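Local structure of UL37 (Suid herpesvirus 1, 4K70) at residues 419-422 / 423-427; 407-410 / 411-414; 350-353 / 354-357; 392-395 / 396-400. The protein is an inner tegument protein of the herpesvirus particle, represented by its N-terminal half, and probably acts in the control of viral trafficking. One frame throughout, in Å; residues are numbered along the deposited sequence.

Contact 1. Residues 419-422 / 423-427; sequences PEKG and VEHVV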
loop_
_atom_site.group_PDB
_atom_site.type_symbol
_atom_site.label_atom_id
_atom_site.label_comp_id
_atom_site.label_asym_id
_atom_site.label_seq_id
_atom_site.Cartn_x
_atom_site.Cartn_y
_atom_site.Cartn_z
ATOM N N PRO A 419 -11.050 10.631 23.987
ATOM C CA PRO A 419 -10.509 11.977 24.197
ATOM C C PRO A 419 -10.299 12.713 22.873
ATOM O O PRO A 419 -10.473 12.139 21.788
ATOM C CB PRO A 419 -9.160 11.712 24.889
ATOM C CG PRO A 419 -8.781 10.345 24.451
ATOM C CD PRO A 419 -10.067 9.571 24.285
ATOM N N GLU A 420 -9.945 13.987 22.976
ATOM C CA GLU A 420 -9.542 14.784 21.825
ATOM C C GLU A 420 -8.556 14.019 20.931
ATOM O O GLU A 420 -7.566 13.482 21.424
ATOM C CB GLU A 420 -8.892 16.076 22.329
ATOM C CG GLU A 420 -8.506 17.068 21.253
ATOM C CD GLU A 420 -9.695 17.834 20.709
ATOM O OE1 GLU A 420 -10.825 17.630 21.213
ATOM O OE2 GLU A 420 -9.498 18.644 19.773
ATOM N N LYS A 421 -8.844 13.959 19.633
ATOM C CA LYS A 421 -7.995 13.270 18.651
ATOM C C LYS A 421 -7.993 11.751 18.826
ATOM O O LYS A 421 -7.115 11.058 18.292
ATOM C CB LYS A 421 -6.550 13.789 18.721
ATOM C CG LYS A 421 -6.414 15.287 18.507
ATOM C CD LYS A 421 -6.567 15.645 17.046
ATOM C CE LYS A 421 -7.532 16.806 16.861
ATOM N NZ LYS A 421 -7.025 17.782 15.848
ATOM N N GLY A 422 -8.970 11.235 19.567
ATOM C CA GLY A 422 -9.017 9.813 19.882
ATOM C C GLY A 422 -9.073 8.864 18.686
ATOM O O GLY A 422 -8.535 7.760 18.743
ATOM N N VAL A 423 -9.734 9.262 17.606
ATOM C CA VAL A 423 -9.786 8.415 16.412
ATOM C C VAL A 423 -8.417 8.314 15.775
ATOM O O VAL A 423 -7.948 7.215 15.440
ATOM C CB VAL A 423 -10.776 8.949 15.362
ATOM C CG1 VAL A 423 -10.714 8.080 14.091
ATOM C CG2 VAL A 423 -12.170 8.973 15.937
ATOM N N GLU A 424 -7.763 9.458 15.602
ATOM C CA GLU A 424 -6.429 9.452 15.020
ATOM C C GLU A 424 -5.446 8.711 15.929
ATOM O O GLU A 424 -4.519 8.045 15.458
ATOM C CB GLU A 424 -5.929 10.876 14.779
ATOM C CG GLU A 424 -4.553 10.896 14.108
ATOM C CD GLU A 424 -4.076 12.286 13.715
ATOM O OE1 GLU A 424 -4.765 13.278 14.039
ATOM O OE2 GLU A 424 -3.000 12.377 13.086
ATOM N N HIS A 425 -5.653 8.816 17.238
ATOM C CA HIS A 425 -4.722 8.203 18.183
ATOM C C HIS A 425 -4.825 6.696 18.133
ATOM O O HIS A 425 -3.838 6.011 18.336
ATOM C CB HIS A 425 -4.967 8.716 19.614
ATOM C CG HIS A 425 -4.475 10.112 19.835
ATOM N ND1 HIS A 425 -4.557 10.749 21.054
ATOM C CD2 HIS A 425 -3.901 10.995 18.985
ATOM C CE1 HIS A 425 -4.039 11.961 20.949
ATOM N NE2 HIS A 425 -3.638 12.137 19.702
ATOM N N VAL A 426 -6.013 6.166 17.845
ATOM C CA VAL A 426 -6.136 4.718 17.675
ATOM C C VAL A 426 -5.611 4.288 16.304
ATOM O O VAL A 426 -4.849 3.309 16.177
ATOM C CB VAL A 426 -7.585 4.235 17.853
ATOM C CG1 VAL A 426 -7.689 2.727 17.577
ATOM C CG2 VAL A 426 -8.076 4.570 19.246
ATOM N N VAL A 427 -6.012 5.019 15.272
ATOM C CA VAL A 427 -5.555 4.709 13.914
ATOM C C VAL A 427 -4.028 4.733 13.789
ATOM O O VAL A 427 -3.430 3.842 13.182
ATOM C CB VAL A 427 -6.189 5.647 12.870
ATOM C CG1 VAL A 427 -5.534 5.440 11.501
ATOM C CG2 VAL A 427 -7.709 5.413 12.803
#

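Contact 2. Residues 407-410 / 411-414; sequences PLYG and DVTA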
loop_
_atom_site.group_PDB
_atom_site.type_symbol
_atom_site.label_atom_id
_atom_site.label_comp_id
_atom_site.label_asym_id
_atom_site.label_seq_id
_atom_site.Cartn_x
_atom_site.Cartn_y
_atom_site.Cartn_z
ATOM N N PRO A 407 -12.436 16.963 10.471
ATOM C CA PRO A 407 -13.737 17.409 9.954
ATOM C C PRO A 407 -14.834 16.331 10.014
ATOM O O PRO A 407 -15.992 16.675 10.215
ATOM C CB PRO A 407 -13.433 17.821 8.508
ATOM C CG PRO A 407 -12.077 17.271 8.207
ATOM C CD PRO A 407 -11.348 17.164 9.501
ATOM N N LEU A 408 -14.479 15.058 9.867
ATOM C CA LEU A 408 -15.453 13.975 10.011
ATOM C C LEU A 408 -15.907 13.698 11.458
ATOM O O LEU A 408 -17.096 13.498 11.721
ATOM C CB LEU A 408 -14.913 12.683 9.397
ATOM C CG LEU A 408 -14.996 12.499 7.880
ATOM C CD1 LEU A 408 -14.275 11.224 7.472
ATOM C CD2 LEU A 408 -16.450 12.461 7.428
ATOM N N TYR A 409 -14.969 13.683 12.399
ATOM C CA TYR A 409 -15.256 13.117 13.710
ATOM C C TYR A 409 -15.014 14.022 14.892
ATOM O O TYR A 409 -15.330 13.645 16.028
ATOM C CB TYR A 409 -14.477 11.813 13.902
ATOM C CG TYR A 409 -14.737 10.841 12.795
ATOM C CD1 TYR A 409 -16.000 10.298 12.619
ATOM C CD2 TYR A 409 -13.728 10.471 11.915
ATOM C CE1 TYR A 409 -16.254 9.409 11.609
ATOM C CE2 TYR A 409 -13.971 9.576 10.886
ATOM C CZ TYR A 409 -15.233 9.055 10.737
ATOM O OH TYR A 409 -15.490 8.167 9.734
ATOM N N GLY A 410 -14.458 15.201 14.642
ATOM C CA GLY A 410 -14.111 16.108 15.727
ATOM C C GLY A 410 -15.280 16.399 16.646
ATOM O O GLY A 410 -15.113 16.611 17.846
ATOM N N ASP A 411 -16.479 16.370 16.080
ATOM C CA ASP A 411 -17.676 16.752 16.806
ATOM C C ASP A 411 -18.368 15.580 17.499
ATOM O O ASP A 411 -19.237 15.789 18.342
ATOM C CB ASP A 411 -18.654 17.475 15.867
ATOM C CG ASP A 411 -18.216 18.902 15.553
ATOM O OD1 ASP A 411 -17.473 19.495 16.370
ATOM O OD2 ASP A 411 -18.612 19.433 14.491
ATOM N N VAL A 412 -17.998 14.353 17.149
ATOM C CA VAL A 412 -18.586 13.180 17.803
ATOM C C VAL A 412 -17.604 12.391 18.665
ATOM O O VAL A 412 -17.960 11.337 19.197
ATOM C CB VAL A 412 -19.232 12.195 16.788
ATOM C CG1 VAL A 412 -20.533 12.771 16.219
ATOM C CG2 VAL A 412 -18.244 11.826 15.680
ATOM N N THR A 413 -16.371 12.867 18.807
ATOM C CA THR A 413 -15.408 12.072 19.557
ATOM C C THR A 413 -15.801 12.032 21.031
ATOM O O THR A 413 -15.787 10.968 21.638
ATOM C CB THR A 413 -13.915 12.503 19.349
ATOM O OG1 THR A 413 -13.744 13.879 19.698
ATOM C CG2 THR A 413 -13.490 12.303 17.905
ATOM N N ALA A 414 -16.181 13.176 21.592
ATOM C CA ALA A 414 -16.667 13.201 22.983
ATOM C C ALA A 414 -17.828 12.228 23.160
ATOM O O ALA A 414 -17.829 11.435 24.092
ATOM C CB ALA A 414 -17.077 14.615 23.403
HETATM O O HOH W 1 -16.313 15.948 20.226
#

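Contact 3. Residues 350-353 / 354-357; sequences CDLL and ERAV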
loop_
_atom_site.group_PDB
_atom_site.type_symbol
_atom_site.label_atom_id
_atom_site.label_comp_id
_atom_site.label_asym_id
_atom_site.label_seq_id
_atom_site.Cartn_x
_atom_site.Cartn_y
_atom_site.Cartn_z
ATOM N N CYS A 350 -18.773 -1.726 8.575
ATOM C CA CYS A 350 -18.268 -0.541 9.248
ATOM C C CYS A 350 -19.025 0.688 8.758
ATOM O O CYS A 350 -19.478 1.499 9.545
ATOM C CB CYS A 350 -16.771 -0.359 8.990
ATOM S SG CYS A 350 -15.696 -1.515 9.885
ATOM N N ASP A 351 -19.123 0.833 7.442
ATOM C CA ASP A 351 -19.847 1.946 6.854
ATOM C C ASP A 351 -21.282 2.034 7.390
ATOM O O ASP A 351 -21.762 3.106 7.761
ATOM C CB ASP A 351 -19.849 1.802 5.326
ATOM C CG ASP A 351 -20.632 2.890 4.645
ATOM O OD1 ASP A 351 -20.121 4.032 4.575
ATOM O OD2 ASP A 351 -21.754 2.600 4.167
ATOM N N LEU A 352 -21.963 0.896 7.448
ATOM C CA LEU A 352 -23.348 0.872 7.908
ATOM C C LEU A 352 -23.480 1.136 9.415
ATOM O O LEU A 352 -24.382 1.836 9.836
ATOM C CB LEU A 352 -24.007 -0.462 7.545
ATOM C CG LEU A 352 -24.252 -0.747 6.057
ATOM C CD1 LEU A 352 -24.729 -2.182 5.910
ATOM C CD2 LEU A 352 -25.285 0.236 5.472
ATOM N N LEU A 353 -22.583 0.576 10.221
ATOM C CA LEU A 353 -22.700 0.712 11.675
ATOM C C LEU A 353 -22.255 2.096 12.151
ATOM O O LEU A 353 -22.809 2.635 13.098
ATOM C CB LEU A 353 -21.937 -0.406 12.369
ATOM C CG LEU A 353 -22.607 -1.763 12.142
ATOM C CD1 LEU A 353 -21.742 -2.869 12.711
ATOM C CD2 LEU A 353 -24.008 -1.778 12.781
ATOM N N GLU A 354 -21.266 2.680 11.479
ATOM C CA GLU A 354 -20.888 4.071 11.730
ATOM C C GLU A 354 -22.086 5.004 11.551
ATOM O O GLU A 354 -22.443 5.767 12.455
ATOM C CB GLU A 354 -19.762 4.492 10.786
ATOM C CG GLU A 354 -19.382 5.958 10.877
ATOM C CD GLU A 354 -18.169 6.315 10.024
ATOM O OE1 GLU A 354 -17.305 5.433 9.785
ATOM O OE2 GLU A 354 -18.072 7.489 9.599
ATOM N N ARG A 355 -22.707 4.943 10.379
ATOM C CA ARG A 355 -23.929 5.712 10.113
ATOM C C ARG A 355 -25.003 5.497 11.191
ATOM O O ARG A 355 -25.541 6.454 11.747
ATOM C CB ARG A 355 -24.457 5.334 8.729
ATOM C CG ARG A 355 -25.465 6.303 8.134
ATOM C CD ARG A 355 -25.223 6.458 6.624
ATOM N NE ARG A 355 -24.842 5.200 5.975
ATOM C CZ ARG A 355 -23.742 5.018 5.241
ATOM N NH1 ARG A 355 -22.878 6.011 5.032
ATOM N NH2 ARG A 355 -23.502 3.829 4.706
ATOM N N ALA A 356 -25.292 4.241 11.507
ATOM C CA ALA A 356 -26.358 3.917 12.446
ATOM C C ALA A 356 -26.093 4.461 13.849
ATOM O O ALA A 356 -26.993 4.984 14.506
ATOM C CB ALA A 356 -26.563 2.417 12.503
ATOM N N VAL A 357 -24.861 4.316 14.329
ATOM C CA VAL A 357 -24.542 4.773 15.670
ATOM C C VAL A 357 -24.411 6.289 15.721
ATOM O O VAL A 357 -24.939 6.922 16.630
ATOM C CB VAL A 357 -23.228 4.133 16.196
ATOM C CG1 VAL A 357 -22.781 4.839 17.458
ATOM C CG2 VAL A 357 -23.428 2.654 16.447
#

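Contact 4. Residues 392-395 / 396-400; sequences LDYV and RAYTD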
loop_
_atom_site.group_PDB
_atom_site.type_symbol
_atom_site.label_atom_id
_atom_site.label_comp_id
_atom_site.label_asym_id
_atom_site.label_seq_id
_atom_site.Cartn_x
_atom_site.Cartn_y
_atom_site.Cartn_z
ATOM N N LEU A 392 6.994 6.036 0.333
ATOM C CA LEU A 392 6.501 7.406 0.253
ATOM C C LEU A 392 5.019 7.490 -0.094
ATOM O O LEU A 392 4.288 8.336 0.432
ATOM C CB LEU A 392 7.299 8.146 -0.813
ATOM C CG LEU A 392 6.992 9.616 -1.044
ATOM C CD1 LEU A 392 7.078 10.351 0.280
ATOM C CD2 LEU A 392 7.976 10.189 -2.050
ATOM N N ASP A 393 4.583 6.628 -1.002
ATOM C CA ASP A 393 3.184 6.587 -1.425
ATOM C C ASP A 393 2.235 6.363 -0.250
ATOM O O ASP A 393 1.154 6.951 -0.185
ATOM C CB ASP A 393 2.960 5.473 -2.442
ATOM C CG ASP A 393 1.539 5.452 -2.965
ATOM O OD1 ASP A 393 1.200 6.360 -3.745
ATOM O OD2 ASP A 393 0.764 4.540 -2.602
ATOM N N TYR A 394 2.624 5.484 0.662
ATOM C CA TYR A 394 1.754 5.236 1.814
ATOM C C TYR A 394 1.795 6.410 2.788
ATOM O O TYR A 394 0.777 6.760 3.364
ATOM C CB TYR A 394 2.056 3.919 2.518
ATOM C CG TYR A 394 1.120 3.682 3.692
ATOM C CD1 TYR A 394 -0.257 3.622 3.500
ATOM C CD2 TYR A 394 1.608 3.529 4.986
ATOM C CE1 TYR A 394 -1.131 3.409 4.558
ATOM C CE2 TYR A 394 0.742 3.323 6.055
ATOM C CZ TYR A 394 -0.629 3.259 5.831
ATOM O OH TYR A 394 -1.498 3.047 6.876
ATOM N N VAL A 395 2.959 7.043 2.940
ATOM C CA VAL A 395 3.048 8.254 3.746
ATOM C C VAL A 395 2.035 9.294 3.259
ATOM O O VAL A 395 1.312 9.887 4.049
ATOM C CB VAL A 395 4.445 8.864 3.716
ATOM C CG1 VAL A 395 4.425 10.216 4.396
ATOM C CG2 VAL A 395 5.438 7.944 4.419
ATOM N N ARG A 396 1.989 9.490 1.946
ATOM C CA ARG A 396 1.057 10.416 1.313
ATOM C C ARG A 396 -0.399 9.970 1.444
ATOM O O ARG A 396 -1.278 10.790 1.695
ATOM C CB ARG A 396 1.413 10.566 -0.173
ATOM C CG ARG A 396 2.732 11.304 -0.440
ATOM C CD ARG A 396 3.143 11.194 -1.915
ATOM N NE ARG A 396 4.292 12.041 -2.240
ATOM C CZ ARG A 396 5.007 11.934 -3.360
ATOM N NH1 ARG A 396 4.702 11.003 -4.259
ATOM N NH2 ARG A 396 6.035 12.747 -3.576
ATOM N N ALA A 397 -0.662 8.679 1.242
ATOM C CA ALA A 397 -2.032 8.169 1.346
ATOM C C ALA A 397 -2.535 8.281 2.786
ATOM O O ALA A 397 -3.701 8.588 3.021
ATOM C CB ALA A 397 -2.103 6.742 0.892
ATOM N N TYR A 398 -1.645 8.037 3.746
ATOM C CA TYR A 398 -2.003 8.127 5.167
ATOM C C TYR A 398 -2.315 9.559 5.587
ATOM O O TYR A 398 -3.305 9.822 6.260
ATOM C CB TYR A 398 -0.864 7.580 6.034
ATOM C CG TYR A 398 -1.162 7.635 7.530
ATOM C CD1 TYR A 398 -1.819 6.589 8.161
ATOM C CD2 TYR A 398 -0.797 8.731 8.299
ATOM C CE1 TYR A 398 -2.103 6.630 9.525
ATOM C CE2 TYR A 398 -1.085 8.779 9.680
ATOM C CZ TYR A 398 -1.729 7.719 10.275
ATOM O OH TYR A 398 -2.010 7.734 11.642
ATOM N N THR A 399 -1.456 10.488 5.193
ATOM C CA THR A 399 -1.655 11.905 5.484
ATOM C C THR A 399 -3.005 12.402 4.956
ATOM O O THR A 399 -3.747 13.090 5.661
ATOM C CB THR A 399 -0.482 12.722 4.902
ATOM O OG1 THR A 399 0.723 12.321 5.564
ATOM C CG2 THR A 399 -0.673 14.223 5.097
ATOM N N ASP A 400 -3.325 12.032 3.720
ATOM C CA ASP A 400 -4.619 12.352 3.126
ATOM C C ASP A 400 -5.793 11.875 3.981
ATOM O O ASP A 400 -6.728 12.620 4.225
ATOM C CB ASP A 400 -4.733 11.735 1.734
ATOM C CG ASP A 400 -4.127 12.619 0.644
ATOM O OD1 ASP A 400 -3.647 13.727 0.973
ATOM O OD2 ASP A 400 -4.159 12.211 -0.544
#

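Contact 1. Residues 419-422 / 423-427
The His425 imidazole carries Lys421 on one face: the backbone O of Lys421 sits 3.1 Å above the ring plane, displaced toward the rim. The CB of Lys421 also lies over the face, 3.8 Å from the ring centroid, in a CH-pi contact. The O of Glu420 approaches the same ring obliquely. A type II beta turn, Pro419 to Gly422, leads directly into the N-terminus of helix 422-431, with Lys421 at the N-cap. The turn is closed by Gly422 N bonding to Pro419 O at 2.8 Å. The backbone of Lys421 has positive phi (69°), as expected for the third position of this turn type.

The ring reaches back over the turn because CG of His425 is anti to its own carbonyl carbon and beside its backbone N (chi1 -75°). The same residue then grips Lys421 twice, through its ring and through its backbone. His425 N donates to Lys421 O at 2.9 Å. The Lys421 side chain bends away beyond CB. Its NZ stays 5.4 Å from Glu424 OE1, so the opposite charges are near but not in contact, and NZ has a long, weak ion pair with Glu406. Val423, Val426 and Val427 pack on helix 366-385. The next helical bond runs from Val426 N to Gly422 O, with the donor above the carbonyl plane. Val426 CG2 rests 3.3 Å from that same Gly422 O.

Contact 2. Residues 407-410 / 411-414
The chain turns sharply after Tyr409, and Val412 N bonds back to Tyr409 O at 3.0 Å. The donor stands well above the carbonyl plane, 60° out of it. Gly410 and Asp411 occupy the middle of this turn, which brings CA of Tyr409 and CA of Val412 to 5.3 Å. One residue on, a water bridges the backbone: it donates to Gly410 O at 2.7 Å and accepts from Ala414 N at 3.1 Å.

The side chains of Val412 and Thr413 fold back against Tyr409. Val412 CG2 lies at the edge of the Tyr409 ring, near its plane, 4.1 Å from Tyr409 CD1. That methyl is placed between the backbone N and the carbonyl carbon of its own residue (chi1 -72° for CG1), which turns it back to the tyrosine. Thr413 CG2 comes 3.0 Å from Tyr409 O, a close approach for a methyl group. Leu408 CB covers one face of the Tyr409 ring. The phenol end leads away from the turn, and its OH is hydrogen-bonded to Glu354 OE2 of helix 347-358. The tyrosine side chain also packs on Leu358 of that helix and on Val376 of helix 366-385.

In this all-helical fold, the contact is a tight turn following helix 405-409, with a water standing between Gly410 O and Ala414 N, the pair that a direct i to i+4 backbone bond would join in an alpha helix.

Contact 3. Residues 350-353 / 354-357
Helix 347-358 carries this contact in two successive turns, and Asp351 and Arg355 meet along it. They stand four residues apart, the spacing that brings two side chains together on one helical face. Their carboxylate and guanidinium are modelled as a salt bridge, but OD2 of Asp351 and NH2 of Arg355 are placed too close together, so its detail is doubtful. Arg348 also pairs with Asp351, again through OD2, whose place is less sure. A further link, from Arg355 NH1 to Asp351 OD1, is weak at 3.4 Å. Asp351 binds calcium in another structure of this protein; none is bound to it here. Arg355 bends back along the helix at chi2 and chi3 (141° and 38°), and one face of its guanidinium comes to lie over the backbone O of Asp351, 3.6 Å from the guanidinium plane. Leu352 CD2 is at the edge of the Arg355 guanidinium.

The backbone is regular alpha helix. Each N-H from Glu354 to Val357 bonds to the carbonyl four residues earlier, as Glu354 N does to Cys350 O at 2.9 Å. The bond from Arg355 N to Asp351 O is weak. In the helical fold of this half of UL37, Leu353 and Val357 are buried: Leu353 packs on helices 307-311 and 366-385, and Val357 on the latter. Glu354 has CG anti to its backbone N (chi1 175°) and extends toward helix 405-409. Its CB lies 3.3 Å from Cys350 O. Val357 CG2 lies 3.4 Å from Leu353 O.

Contact 4. Residues 392-395 / 396-400
Leu392 lies over the guanidinium of Arg396, with CD2 of Leu392 3.5 Å above its plane and offset toward the rim. Leu392 CD2 is nearest to Arg396 NH2, at 3.6 Å, while Leu392 CG sits 3.8 Å from NE and from CZ of Arg396. CG of Arg396 lies beside its own backbone N (chi1 -69°), which points the chain back, and the extended run from CG to NE carries the guanidinium to the leucine of the previous turn. The two residues also share a helical bond, Arg396 N to Leu392 O.

Tyr394 and Tyr398 are likewise one turn apart. Tyr394 has CG anti to its backbone N (chi1 -179°), and CB of Tyr398 lies over one face of its ring. The OH of Tyr394 is 3.8 Å from Tyr398 CD1, approaching that ring obliquely. This OH is hydrogen-bonded to Met431 O, at the end of helix 422-431, while Tyr398 packs on Val427 and Arg428 of that helix. Ala397 CB meets the Tyr394 ring obliquely as well, 4.5 Å from Tyr394 CD1.

All of this sits on the first two turns of helix 392-402, where Leu392 N is bonded to Gln178 OE1.

Val395 O accepts two bonds, from Thr399 N at 3.1 Å and from Thr399 OG1 at 2.9 Å. The two donors reach it from opposite faces of the carbonyl plane. The threonine hydroxyl thus spends its proton on the helix carbonyl. Leu392 covers a face of the guanidinium, where no N-H points, so that contact is van der Waals packing and does not use the in-plane N-H groups.

In the fold
Contacts 1, 2 and 3 lie on one side of the chain's centre, and side chains join contact 1 to contact 2 and contact 2 to contact 3. Val423 CG2 of contact 1 touches Thr413 CG2 of contact 2 at 4.1 Å and Tyr409 CB at 4.2 Å. Tyr409 OH then reaches Glu354 OE2 of contact 3 in a hydrogen bond of 2.7 Å. In the other direction, Val427 CG1 of contact 1 meets Tyr398 CE1 of contact 4 at 4.1 Å. Contacts 3 and 4 do not touch and have centres about 25 Å apart. Contact 4 is near bound metal: the Ala397 side chain is about 6 Å from a calcium ion, and that of Asp393, in one of its two conformers, about 4 Å from a sodium ion.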